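Hypothetical glycoside hydrolase (Parabacteroides distasonis, PDB 3TAW) is of unknown function but appears to be a glycoside hydrolase-like protein, probably with the five-bladed beta-propeller fold expected of its clan. Local coordinates at residues Lys61-Tyr66 / Leu83-Ser88; Asn52-Ile57 / Glu119-Ala124; Ser234-Tyr239 / Ile297-Lys302. One frame throughout, in Å; residues are numbered along the deposited sequence.

Contact 1: residues Lys61-Tyr66 / Leu83-Ser88. With EDO (1,2-ethanediol), chain M.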
ATOM      1  N   LYS A  61       8.191  16.004   9.173  1.00 15.15           N
ATOM      2  CA  LYS A  61       6.844  16.064   8.653  1.00 14.37           C
ATOM      3  C   LYS A  61       6.313  14.717   8.171  1.00 13.33           C
ATOM      4  O   LYS A  61       7.080  13.815   7.808  1.00 13.94           O
ATOM      5  CB  LYS A  61       6.756  17.027   7.470  1.00 14.41           C
ATOM      6  CG  LYS A  61       7.127  18.474   7.867  1.00 15.42           C
ATOM      7  CD  LYS A  61       6.942  19.443   6.734  1.00 16.28           C
ATOM      8  CE  LYS A  61       7.414  20.847   7.104  1.00 17.36           C
ATOM      9  NZ  LYS A  61       7.058  21.833   6.021  1.00 18.00           N
ATOM     10  N   ILE A  62       4.993  14.626   8.119  1.00 12.51           N
ATOM     11  CA  ILE A  62       4.345  13.525   7.430  1.00 11.84           C
ATOM     12  C   ILE A  62       4.486  13.779   5.933  1.00 11.75           C
ATOM     13  O   ILE A  62       4.268  14.901   5.494  1.00 11.37           O
ATOM     14  CB  ILE A  62       2.855  13.411   7.792  1.00 11.99           C
ATOM     15  CG1 ILE A  62       2.715  12.984   9.246  1.00 12.37           C
ATOM     16  CG2 ILE A  62       2.143  12.401   6.870  1.00 11.46           C
ATOM     17  CD1 ILE A  62       1.274  13.000   9.767  1.00 12.52           C
ATOM     18  N   VAL A  63       4.877  12.748   5.184  1.00 11.28           N
ATOM     19  CA  VAL A  63       4.908  12.813   3.713  1.00 11.32           C
ATOM     20  C   VAL A  63       3.930  11.780   3.203  1.00 11.71           C
ATOM     21  O   VAL A  63       3.998  10.612   3.569  1.00 12.54           O
ATOM     22  CB  VAL A  63       6.325  12.587   3.140  1.00 11.50           C
ATOM     23  CG1 VAL A  63       6.292  12.499   1.588  1.00 11.71           C
ATOM     24  CG2 VAL A  63       7.292  13.700   3.639  1.00 11.70           C
ATOM     25  N   VAL A  64       3.009  12.213   2.354  1.00 11.33           N
ATOM     26  CA  VAL A  64       2.136  11.299   1.650  1.00 11.08           C
ATOM     27  C   VAL A  64       2.549  11.336   0.201  1.00 11.78           C
ATOM     28  O   VAL A  64       2.591  12.422  -0.411  1.00 11.92           O
ATOM     29  CB  VAL A  64       0.672  11.674   1.811  1.00 11.18           C
ATOM     30  CG1 VAL A  64      -0.208  10.933   0.763  1.00 11.24           C
ATOM     31  CG2 VAL A  64       0.213  11.348   3.248  1.00 11.47           C
HETATM   32  N   MSE A  65       2.817  10.156  -0.357  1.00 11.85           N
HETATM   33  CA  MSE A  65       3.078  10.019  -1.784  1.00 12.20           C
HETATM   34  C   MSE A  65       1.870   9.328  -2.403  1.00 11.63           C
HETATM   35  O   MSE A  65       1.690   8.116  -2.303  1.00 11.47           O
HETATM   36  CB  MSE A  65       4.406   9.282  -2.033  1.00 12.90           C
HETATM   37  CG  MSE A  65       5.588  10.106  -1.560  1.00 14.22           C
HETATM   38 SE   MSE A  65       7.315   9.360  -2.072  0.75 15.27          SE
HETATM   39  CE  MSE A  65       7.260   9.370  -3.993  1.00 17.25           C
ATOM     40  N   TYR A  66       1.009  10.130  -3.002  1.00 11.41           N
ATOM     41  CA  TYR A  66      -0.274   9.631  -3.500  1.00 11.37           C
ATOM     42  C   TYR A  66      -0.175   9.144  -4.934  1.00 11.66           C
ATOM     43  O   TYR A  66       0.610   9.654  -5.747  1.00 12.27           O
ATOM     44  CB  TYR A  66      -1.358  10.685  -3.339  1.00 11.68           C
ATOM     45  CG  TYR A  66      -1.052  12.042  -3.946  1.00 11.87           C
ATOM     46  CD1 TYR A  66      -0.368  13.017  -3.224  1.00 11.95           C
ATOM     47  CD2 TYR A  66      -1.474  12.365  -5.228  1.00 12.07           C
ATOM     48  CE1 TYR A  66      -0.104  14.293  -3.765  1.00 12.23           C
ATOM     49  CE2 TYR A  66      -1.226  13.603  -5.776  1.00 12.74           C
ATOM     50  CZ  TYR A  66      -0.517  14.580  -5.034  1.00 12.47           C
ATOM     51  OH  TYR A  66      -0.284  15.824  -5.553  1.00 12.73           O
ATOM     52  N   LEU A  83       3.488   9.299  -8.851  1.00 11.94           N
ATOM     53  CA  LEU A  83       3.362   9.569  -7.443  1.00 11.80           C
ATOM     54  C   LEU A  83       3.633  11.024  -7.114  1.00 11.72           C
ATOM     55  O   LEU A  83       4.696  11.560  -7.439  1.00 11.68           O
ATOM     56  CB  LEU A  83       4.344   8.702  -6.643  1.00 11.32           C
ATOM     57  CG  LEU A  83       4.310   7.210  -6.923  1.00 11.60           C
ATOM     58  CD1 LEU A  83       5.232   6.468  -5.986  1.00 11.43           C
ATOM     59  CD2 LEU A  83       2.859   6.614  -6.913  1.00 11.53           C
ATOM     60  N   GLY A  84       2.681  11.616  -6.421  1.00 12.00           N
ATOM     61  CA  GLY A  84       2.797  12.965  -5.890  1.00 12.57           C
ATOM     62  C   GLY A  84       3.591  13.002  -4.611  1.00 13.32           C
ATOM     63  O   GLY A  84       3.982  11.960  -4.070  1.00 14.34           O
ATOM     64  N   TYR A  85       3.892  14.210  -4.147  1.00 13.42           N
ATOM     65  CA  TYR A  85       4.658  14.410  -2.921  1.00 13.49           C
ATOM     66  C   TYR A  85       3.966  15.522  -2.130  1.00 13.42           C
ATOM     67  O   TYR A  85       3.896  16.670  -2.575  1.00 13.88           O
ATOM     68  CB  TYR A  85       6.094  14.810  -3.256  1.00 14.37           C
ATOM     69  CG  TYR A  85       7.008  14.956  -2.071  1.00 14.87           C
ATOM     70  CD1 TYR A  85       7.082  16.161  -1.370  1.00 15.57           C
ATOM     71  CD2 TYR A  85       7.824  13.908  -1.650  1.00 15.93           C
ATOM     72  CE1 TYR A  85       7.949  16.303  -0.271  1.00 16.29           C
ATOM     73  CE2 TYR A  85       8.674  14.043  -0.554  1.00 16.40           C
ATOM     74  CZ  TYR A  85       8.727  15.232   0.133  1.00 17.10           C
ATOM     75  OH  TYR A  85       9.578  15.383   1.230  1.00 18.87           O
ATOM     76  N   ALA A  86       3.439  15.180  -0.963  1.00 12.98           N
ATOM     77  CA  ALA A  86       2.677  16.124  -0.154  1.00 12.97           C
ATOM     78  C   ALA A  86       3.155  16.044   1.284  1.00 13.12           C
ATOM     79  O   ALA A  86       3.339  14.939   1.811  1.00 12.32           O
ATOM     80  CB  ALA A  86       1.197  15.794  -0.229  1.00 13.56           C
ATOM     81  N   THR A  87       3.333  17.197   1.930  1.00 12.74           N
ATOM     82  CA  THR A  87       3.809  17.224   3.310  1.00 12.48           C
ATOM     83  C   THR A  87       2.773  17.837   4.260  1.00 13.03           C
ATOM     84  O   THR A  87       1.957  18.680   3.867  1.00 12.51           O
ATOM     85  CB  THR A  87       5.104  18.023   3.481  1.00 12.95           C
ATOM     86  OG1 THR A  87       4.841  19.416   3.268  1.00 13.85           O
ATOM     87  CG2 THR A  87       6.185  17.552   2.515  1.00 13.61           C
ATOM     88  N   SER A  88       2.849  17.443   5.531  1.00 12.72           N
ATOM     89  CA  SER A  88       1.912  17.968   6.525  1.00 13.15           C
ATOM     90  C   SER A  88       2.533  17.959   7.907  1.00 13.86           C
ATOM     91  O   SER A  88       3.364  17.094   8.207  1.00 13.75           O
ATOM     92  CB  SER A  88       0.634  17.105   6.566  1.00 12.96           C
ATOM     93  OG  SER A  88      -0.272  17.614   7.523  1.00 13.23           O
TER
HETATM   94  C1  EDO M 398       2.955  21.704   5.538  1.00 27.28           C
HETATM   95  O1  EDO M 398       4.149  20.948   5.451  1.00 24.94           O
HETATM   96  C2  EDO M 398       3.344  23.173   5.471  1.00 29.05           C
HETATM   97  O2  EDO M 398       4.233  23.478   6.556  1.00 31.00           O
HETATM   98  O   HOH W   1       2.269  16.304  -5.214  0.50 12.68           O
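Y66 lies over G84, and V63 over the ring of Y85, where two strands pair as an antiparallel beta hairpin within a four-stranded antiparallel sheet, consistent with one blade of a beta-propeller. The CA of G84 stands 3.9 Å from the Y66 ring centroid and 15° off its normal, a CH-pi contact, while CB of A86 meets the ring at its edge. A chi1 of 54°, which sets CG between backbone N and carbonyl carbon, turns this ring toward the partner strand. Beside T87, V63 puts CG1 over the face of Y85, 3.6 Å from CE2. The selenomethionine M65 bends at chi3 and brings its CE methyl to 4.0 Å from CB of L83.

Between these two layers of side chains, I62-S88 and V64-A86 are hydrogen-bonded pairs flanking the non-hydrogen-bonded pair V63-T87; the bond from V64 N to A86 O is 2.8 Å long, with 161° at the hydrogen. G84 N donates to Y66 O, carrying the pairing further. G84 O is buried without a hydrogen-bond partner in the model and has CA of M65 at 3.1 Å.

Further out, E46 and R96 hold the Y66 hydroxyl, K154 makes a cation-pi contact with Y85, and I62 and V64 pack on Y337. An ethanediol joins K61 NZ to T87 OG1 through its O1. Water 1 donates to Y66 OH at 2.6 Å and accepts from Y85 N at 2.9 Å.

Contact 2: residues Asn52-Ile57 / Glu119-Ala124. With EDO (1,2-ethanediol), chain I; EDO (1,2-ethanediol), chain P.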
ATOM      1  N   ASN A  52      -4.861   5.753  -3.395  1.00 12.34           N
ATOM      2  CA  ASN A  52      -3.897   4.700  -2.975  1.00 12.04           C
ATOM      3  C   ASN A  52      -2.519   5.220  -2.604  1.00 11.79           C
ATOM      4  O   ASN A  52      -1.575   5.124  -3.392  1.00 12.34           O
ATOM      5  CB  ASN A  52      -3.827   3.606  -4.034  1.00 12.55           C
ATOM      6  CG  ASN A  52      -5.132   2.857  -4.162  1.00 12.56           C
ATOM      7  OD1 ASN A  52      -6.099   3.213  -3.481  1.00 12.86           O
ATOM      8  ND2 ASN A  52      -5.185   1.831  -5.030  1.00 12.89           N
ATOM      9  N   PRO A  53      -2.405   5.768  -1.400  1.00 12.03           N
ATOM     10  CA  PRO A  53      -1.207   6.527  -1.031  1.00 11.71           C
ATOM     11  C   PRO A  53      -0.228   5.769  -0.136  1.00 11.79           C
ATOM     12  O   PRO A  53      -0.644   4.977   0.715  1.00 12.03           O
ATOM     13  CB  PRO A  53      -1.804   7.679  -0.235  1.00 11.83           C
ATOM     14  CG  PRO A  53      -2.936   7.015   0.530  1.00 12.14           C
ATOM     15  CD  PRO A  53      -3.526   6.038  -0.470  1.00 11.91           C
ATOM     16  N   ALA A  54       1.051   6.061  -0.301  1.00 11.22           N
ATOM     17  CA  ALA A  54       2.050   5.694   0.691  1.00 10.54           C
ATOM     18  C   ALA A  54       2.215   6.852   1.657  1.00 10.48           C
ATOM     19  O   ALA A  54       1.864   7.986   1.323  1.00 10.61           O
ATOM     20  CB  ALA A  54       3.362   5.412   0.036  1.00 10.54           C
ATOM     21  N   ALA A  55       2.706   6.566   2.864  1.00 10.21           N
ATOM     22  CA  ALA A  55       3.019   7.607   3.821  1.00 10.25           C
ATOM     23  C   ALA A  55       4.252   7.258   4.616  1.00 10.42           C
ATOM     24  O   ALA A  55       4.538   6.081   4.880  1.00 10.47           O
ATOM     25  CB  ALA A  55       1.857   7.862   4.790  1.00 10.45           C
ATOM     26  N   THR A  56       4.987   8.289   4.976  1.00 10.04           N
ATOM     27  CA  THR A  56       6.154   8.116   5.806  1.00 10.51           C
ATOM     28  C   THR A  56       6.432   9.428   6.548  1.00 10.91           C
ATOM     29  O   THR A  56       5.658  10.380   6.458  1.00 11.33           O
ATOM     30  CB  THR A  56       7.375   7.564   5.013  1.00 10.39           C
ATOM     31  OG1 THR A  56       8.374   7.085   5.926  1.00 10.94           O
ATOM     32  CG2 THR A  56       7.980   8.619   4.035  1.00 10.64           C
ATOM     33  N   ILE A  57       7.519   9.463   7.301  1.00 11.80           N
ATOM     34  CA  ILE A  57       7.946  10.672   8.029  1.00 12.37           C
ATOM     35  C   ILE A  57       9.331  10.992   7.528  1.00 12.73           C
ATOM     36  O   ILE A  57      10.189  10.122   7.473  1.00 12.38           O
ATOM     37  CB  ILE A  57       7.969  10.466   9.577  1.00 13.26           C
ATOM     38  CG1 ILE A  57       6.536  10.201  10.066  1.00 13.86           C
ATOM     39  CG2 ILE A  57       8.576  11.702  10.314  1.00 13.55           C
ATOM     40  CD1 ILE A  57       6.430   9.803  11.503  1.00 15.36           C
ATOM     41  N   GLU A 119       2.272   2.464  -9.784  1.00 13.29           N
ATOM     42  CA  GLU A 119       1.058   2.437  -8.963  1.00 13.10           C
ATOM     43  C   GLU A 119       1.293   2.011  -7.513  1.00 12.81           C
ATOM     44  O   GLU A 119       2.282   1.346  -7.206  1.00 12.06           O
ATOM     45  CB  GLU A 119       0.042   1.436  -9.527  1.00 14.19           C
ATOM     46  CG  GLU A 119      -0.228   1.532 -11.034  1.00 14.94           C
ATOM     47  CD  GLU A 119      -1.203   0.479 -11.510  1.00 16.18           C
ATOM     48  OE1 GLU A 119      -1.389  -0.559 -10.792  1.00 16.76           O
ATOM     49  OE2 GLU A 119      -1.772   0.670 -12.616  1.00 17.02           O
ATOM     50  N   ASP A 120       0.337   2.370  -6.653  1.00 12.27           N
ATOM     51  CA  ASP A 120       0.117   1.688  -5.382  1.00 12.24           C
ATOM     52  C   ASP A 120       1.379   1.511  -4.545  1.00 11.79           C
ATOM     53  O   ASP A 120       1.798   0.384  -4.231  1.00 11.82           O
ATOM     54  CB  ASP A 120      -0.567   0.356  -5.639  1.00 12.74           C
ATOM     55  CG  ASP A 120      -1.979   0.511  -6.201  1.00 13.66           C
ATOM     56  OD1 ASP A 120      -2.452   1.660  -6.372  1.00 13.02           O
ATOM     57  OD2 ASP A 120      -2.634  -0.543  -6.402  1.00 14.56           O
ATOM     58  N   PRO A 121       1.985   2.642  -4.177  1.00 11.01           N
ATOM     59  CA  PRO A 121       3.228   2.659  -3.391  1.00 11.05           C
ATOM     60  C   PRO A 121       3.005   2.271  -1.920  1.00 10.71           C
ATOM     61  O   PRO A 121       1.946   2.551  -1.349  1.00 10.79           O
ATOM     62  CB  PRO A 121       3.633   4.104  -3.459  1.00 10.78           C
ATOM     63  CG  PRO A 121       2.348   4.859  -3.546  1.00 11.03           C
ATOM     64  CD  PRO A 121       1.487   4.015  -4.442  1.00 11.36           C
ATOM     65  N   ARG A 122       3.995   1.612  -1.336  1.00 10.89           N
ATOM     66  CA  ARG A 122       4.163   1.558   0.111  1.00 10.97           C
ATOM     67  C   ARG A 122       5.590   1.945   0.408  1.00 10.87           C
ATOM     68  O   ARG A 122       6.523   1.554  -0.317  1.00 10.35           O
ATOM     69  CB  ARG A 122       3.933   0.151   0.705  1.00 11.46           C
ATOM     70  CG  ARG A 122       2.506  -0.263   0.879  1.00 12.24           C
ATOM     71  CD  ARG A 122       1.969  -0.854  -0.366  1.00 12.87           C
ATOM     72  NE  ARG A 122       0.645  -1.488  -0.226  1.00 12.83           N
ATOM     73  CZ  ARG A 122      -0.197  -1.618  -1.242  1.00 13.11           C
ATOM     74  NH1 ARG A 122       0.151  -1.188  -2.437  1.00 13.48           N
ATOM     75  NH2 ARG A 122      -1.391  -2.167  -1.075  1.00 12.92           N
ATOM     76  N   ILE A 123       5.768   2.678   1.498  1.00 10.72           N
ATOM     77  CA  ILE A 123       7.082   3.135   1.930  1.00 11.20           C
ATOM     78  C   ILE A 123       7.350   2.703   3.354  1.00 10.89           C
ATOM     79  O   ILE A 123       6.483   2.822   4.210  1.00 10.64           O
ATOM     80  CB  ILE A 123       7.209   4.661   1.861  1.00 11.89           C
ATOM     81  CG1 ILE A 123       7.046   5.124   0.406  1.00 12.52           C
ATOM     82  CG2 ILE A 123       8.563   5.147   2.456  1.00 12.51           C
ATOM     83  CD1 ILE A 123       6.875   6.616   0.261  1.00 13.99           C
ATOM     84  N   ALA A 124       8.572   2.248   3.601  1.00 11.03           N
ATOM     85  CA  ALA A 124       9.084   2.093   4.961  1.00 11.70           C
ATOM     86  C   ALA A 124      10.546   2.531   4.966  1.00 12.36           C
ATOM     87  O   ALA A 124      11.181   2.644   3.907  1.00 12.68           O
ATOM     88  CB  ALA A 124       8.959   0.646   5.483  1.00 11.55           C
TER
HETATM   89  C1  EDO I 394       6.128   4.352   7.196  1.00 13.52           C
HETATM   90  O1  EDO I 394       7.477   4.756   7.506  1.00 14.30           O
HETATM   91  C2  EDO I 394       5.773   3.004   7.848  1.00 13.50           C
HETATM   92  O2  EDO I 394       4.390   2.617   7.651  1.00 12.64           O
HETATM   93  C1  EDO P 401      -3.370  -3.987 -13.470  1.00 29.37           C
HETATM   94  O1  EDO P 401      -3.113  -5.049 -12.542  1.00 32.56           O
HETATM   95  C2  EDO P 401      -2.540  -2.786 -13.055  1.00 27.90           C
HETATM   96  O2  EDO P 401      -2.489  -2.742 -11.631  1.00 27.00           O
HETATM   97  O   HOH W   2       3.050   3.242   2.785  1.00 10.09           O
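A54 presses its CB between P121 and I123 in the tight part of this contact, 3.7 Å from CB of P121 and equally close to CG1 of I123. One step along, T56 and I123 cross at about a right angle, with CB of T56 3.7 Å from CG2 of I123. The strands run parallel, 12° apart, yet no direct backbone hydrogen bond links them. Each is the outermost strand of its own antiparallel sheet, as expected of the inner strands of successive propeller blades standing side by side near the axis.

On the looser flank, water 2 bridges the two strands: it accepts from I123 N at 3.1 Å and, weakly, from A55 N. An ethanediol sits there too, hydrogen-bonded through O1 to T56 OG1 at 3.0 Å, which chi1 of -165° turns anti to the backbone N.

Where the chain turns a corner at N52 and again at D120, these two side chains lie alongside each other. ND2 of N52 bonds to OD1 of D120 at 3.0 Å, with the oxygen in the amide plane but the donor 44° above the carboxylate plane. That OD1 also forms a salt bridge with R67, and ND2 a hydrogen bond with an unidentified ligand.

Contact 3: residues Ser234-Tyr239 / Ile297-Lys302. With EDO (1,2-ethanediol), chain G.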
ATOM      1  N   SER A 234      -6.070 -16.626   2.751  1.00 14.71           N
ATOM      2  CA  SER A 234      -6.780 -16.481   1.496  1.00 15.05           C
ATOM      3  C   SER A 234      -8.169 -15.904   1.741  1.00 15.02           C
ATOM      4  O   SER A 234      -8.671 -15.901   2.880  1.00 14.32           O
ATOM      5  CB  SER A 234      -6.940 -17.856   0.835  1.00 16.15           C
ATOM      6  OG  SER A 234      -5.707 -18.493   0.584  1.00 16.92           O
ATOM      7  N   PRO A 235      -8.816 -15.445   0.667  1.00 14.95           N
ATOM      8  CA  PRO A 235     -10.205 -15.051   0.777  1.00 15.26           C
ATOM      9  C   PRO A 235     -11.076 -16.182   1.309  1.00 15.61           C
ATOM     10  O   PRO A 235     -10.781 -17.338   1.087  1.00 16.09           O
ATOM     11  CB  PRO A 235     -10.581 -14.695  -0.659  1.00 15.67           C
ATOM     12  CG  PRO A 235      -9.265 -14.313  -1.298  1.00 15.46           C
ATOM     13  CD  PRO A 235      -8.298 -15.261  -0.704  1.00 15.17           C
ATOM     14  N   ARG A 236     -12.112 -15.821   2.041  1.00 15.92           N
ATOM     15  CA  ARG A 236     -12.894 -16.796   2.791  1.00 16.72           C
ATOM     16  C   ARG A 236     -14.390 -16.554   2.687  1.00 17.22           C
ATOM     17  O   ARG A 236     -14.876 -15.425   2.805  1.00 17.21           O
ATOM     18  CB  ARG A 236     -12.452 -16.804   4.245  1.00 16.53           C
ATOM     19  CG  ARG A 236     -12.476 -15.480   4.878  1.00 16.02           C
ATOM     20  CD  ARG A 236     -12.065 -15.458   6.318  1.00 15.85           C
ATOM     21  NE  ARG A 236     -12.088 -14.063   6.751  1.00 15.08           N
ATOM     22  CZ  ARG A 236     -11.970 -13.621   8.002  1.00 15.19           C
ATOM     23  NH1 ARG A 236     -11.793 -14.461   9.035  1.00 15.67           N
ATOM     24  NH2 ARG A 236     -12.011 -12.309   8.209  1.00 15.18           N
ATOM     25  N   SER A 237     -15.127 -17.651   2.503  1.00 17.85           N
ATOM     26  CA  SER A 237     -16.549 -17.587   2.332  1.00 18.73           C
ATOM     27  C   SER A 237     -17.196 -16.998   3.571  1.00 18.16           C
ATOM     28  O   SER A 237     -16.863 -17.388   4.687  1.00 17.18           O
ATOM     29  CB  SER A 237     -17.089 -19.005   2.103  1.00 20.15           C
ATOM     30  OG  SER A 237     -18.496 -19.056   2.307  1.00 22.42           O
ATOM     31  N   GLY A 238     -18.130 -16.069   3.364  1.00 18.17           N
ATOM     32  CA  GLY A 238     -18.978 -15.546   4.442  1.00 18.40           C
ATOM     33  C   GLY A 238     -18.465 -14.309   5.157  1.00 17.86           C
ATOM     34  O   GLY A 238     -19.137 -13.780   6.048  1.00 18.31           O
ATOM     35  N   TYR A 239     -17.275 -13.847   4.788  1.00 17.16           N
ATOM     36  CA  TYR A 239     -16.677 -12.671   5.417  1.00 16.48           C
ATOM     37  C   TYR A 239     -16.493 -11.575   4.396  1.00 16.15           C
ATOM     38  O   TYR A 239     -16.622 -11.807   3.204  1.00 16.38           O
ATOM     39  CB  TYR A 239     -15.326 -13.020   6.056  1.00 16.21           C
ATOM     40  CG  TYR A 239     -15.431 -13.996   7.212  1.00 16.16           C
ATOM     41  CD1 TYR A 239     -15.544 -15.378   6.993  1.00 16.46           C
ATOM     42  CD2 TYR A 239     -15.429 -13.551   8.524  1.00 16.29           C
ATOM     43  CE1 TYR A 239     -15.637 -16.266   8.067  1.00 16.77           C
ATOM     44  CE2 TYR A 239     -15.545 -14.427   9.594  1.00 16.53           C
ATOM     45  CZ  TYR A 239     -15.625 -15.789   9.363  1.00 16.84           C
ATOM     46  OH  TYR A 239     -15.733 -16.643  10.440  1.00 17.16           O
ATOM     47  N   ILE A 297      -2.152 -16.100  13.735  1.00 13.81           N
ATOM     48  CA  ILE A 297      -2.675 -16.246  15.089  1.00 14.55           C
ATOM     49  C   ILE A 297      -3.809 -15.282  15.439  1.00 14.71           C
ATOM     50  O   ILE A 297      -4.326 -15.281  16.571  1.00 15.67           O
ATOM     51  CB  ILE A 297      -1.552 -16.089  16.131  1.00 14.89           C
ATOM     52  CG1 ILE A 297      -0.875 -14.725  16.024  1.00 14.67           C
ATOM     53  CG2 ILE A 297      -0.494 -17.198  15.979  1.00 15.20           C
ATOM     54  CD1 ILE A 297       0.115 -14.495  17.197  1.00 14.81           C
ATOM     55  N   GLY A 298      -4.207 -14.460  14.474  1.00 14.14           N
ATOM     56  CA  GLY A 298      -5.363 -13.578  14.655  1.00 14.48           C
ATOM     57  C   GLY A 298      -5.839 -13.041  13.322  1.00 14.05           C
ATOM     58  O   GLY A 298      -5.058 -12.915  12.394  1.00 13.25           O
ATOM     59  N   ARG A 299      -7.137 -12.753  13.246  1.00 14.81           N
ATOM     60  CA  ARG A 299      -7.750 -12.161  12.043  1.00 14.32           C
ATOM     61  C   ARG A 299      -9.109 -11.588  12.411  1.00 15.03           C
ATOM     62  O   ARG A 299      -9.926 -12.289  13.022  1.00 15.89           O
ATOM     63  CB  ARG A 299      -7.911 -13.242  10.983  1.00 14.44           C
ATOM     64  CG  ARG A 299      -8.346 -12.789   9.611  1.00 14.20           C
ATOM     65  CD  ARG A 299      -8.303 -13.982   8.668  1.00 14.55           C
ATOM     66  NE  ARG A 299      -8.693 -13.670   7.300  1.00 14.35           N
ATOM     67  CZ  ARG A 299      -8.680 -14.533   6.286  1.00 14.47           C
ATOM     68  NH1 ARG A 299      -8.296 -15.794   6.481  1.00 14.79           N
ATOM     69  NH2 ARG A 299      -9.038 -14.145   5.064  1.00 14.61           N
ATOM     70  N   LEU A 300      -9.369 -10.327  12.052  1.00 14.53           N
ATOM     71  CA  LEU A 300     -10.636  -9.696  12.431  1.00 14.93           C
ATOM     72  C   LEU A 300     -11.770 -10.317  11.639  1.00 15.60           C
ATOM     73  O   LEU A 300     -11.636 -10.502  10.432  1.00 15.41           O
ATOM     74  CB  LEU A 300     -10.616  -8.187  12.179  1.00 14.83           C
ATOM     75  CG  LEU A 300      -9.574  -7.401  12.968  1.00 14.65           C
ATOM     76  CD1 LEU A 300      -9.699  -5.901  12.609  1.00 14.36           C
ATOM     77  CD2 LEU A 300      -9.729  -7.633  14.453  1.00 15.63           C
ATOM     78  N   ASP A 301     -12.867 -10.624  12.327  1.00 16.54           N
ATOM     79  CA  ASP A 301     -14.085 -11.153  11.692  1.00 17.90           C
ATOM     80  C   ASP A 301     -14.810 -10.106  10.850  1.00 17.91           C
ATOM     81  O   ASP A 301     -15.517 -10.444   9.903  1.00 17.71           O
ATOM     82  CB  ASP A 301     -15.107 -11.576  12.756  1.00 19.62           C
ATOM     83  CG  ASP A 301     -14.732 -12.820  13.517  1.00 21.45           C
ATOM     84  OD1 ASP A 301     -13.992 -13.688  13.022  1.00 21.21           O
ATOM     85  OD2 ASP A 301     -15.280 -12.947  14.636  1.00 23.22           O
ATOM     86  N   LYS A 302     -14.697  -8.841  11.262  1.00 17.37           N
ATOM     87  CA  LYS A 302     -15.371  -7.726  10.598  1.00 18.21           C
ATOM     88  C   LYS A 302     -14.347  -6.621  10.340  1.00 16.97           C
ATOM     89  O   LYS A 302     -13.362  -6.497  11.077  1.00 16.57           O
ATOM     90  CB  LYS A 302     -16.477  -7.170  11.484  1.00 20.07           C
ATOM     91  CG  LYS A 302     -17.610  -8.156  11.758  1.00 22.35           C
ATOM     92  CD  LYS A 302     -18.686  -7.538  12.609  1.00 25.12           C
ATOM     93  CE  LYS A 302     -19.580  -8.618  13.172  1.00 27.50           C
ATOM     94  NZ  LYS A 302     -20.777  -8.052  13.860  1.00 30.96           N
TER
HETATM   95  C1  EDO G 392     -14.421 -21.540   0.570  1.00 26.49           C
HETATM   96  O1  EDO G 392     -15.375 -20.681  -0.083  1.00 31.26           O
HETATM   97  C2  EDO G 392     -13.288 -20.708   1.118  1.00 22.94           C
HETATM   98  O2  EDO G 392     -13.814 -19.999   2.227  1.00 19.96           O
HETATM   99  O   HOH W   3      -7.679 -18.137   4.699  1.00 17.95           O
HETATM  100  O   HOH W   4     -11.746 -13.840  11.834  1.00 18.71           O
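R236 turns its CG between backbone N and carbonyl carbon (chi1 54°) and R299 sets its own anti to the backbone N (chi1 -172°); with both chains extended to NE, the two slide past each other in opposite directions. Their guanidinium groups stack flat, centres 3.8 Å apart and planes 13° from parallel. The other face of the R236 group carries the Y239 ring, whose CD2 stands 3.5 Å above its plane, making a three-layer pile. D241 probably offsets the two like charges, since its carboxylate forms salt bridges with NE of R236 and NH2 of R299.

In-plane N-H groups fix the rotation of both arginines. R299 NH2 donates to S234 O at 2.8 Å, arriving from above the carbonyl plane, and R236 NH2 reaches L300 O at 2.9 Å. Water 4 accepts from R236 NH1 and donates to R299 O and D301 OD1. The edge of Y239 meets the backbone of D301, with CD2 3.4 Å from its O.

R236 to Y239 form a type II beta turn in the surface loop leading into strand 244-254, and R299 touches T245 of that strand. Strand 296-299 pairs antiparallel with 281-288, where I297 and G298 form a classic beta bulge opposite L287.

Overall arrangement
From the N terminus, 52-57 comes first, followed by 61-66 and 83-88, whose pairing in contact 1 closes the hairpin of strands 61-69 and 81-88, with 16 residues between the segments. Only then does 119-124 return to 52-57, so contact 2 closes a longer loop with contact 1 nested inside it. The two touch directly: V63 N lies 2.8 Å from T56 O, and M65 SE packs 3.6 Å from I123 CD1. Contact 1 pairs the two middle strands of one sheet, and contact 2 joins one of that sheet's outermost strands, 49-58, to strand 117-125 of the next sheet, close to the centre of the molecule. Contact 3 follows in series, tying a loop before strand 244-254 to strand 296-299, its centre about 32 Å from that of contact 1.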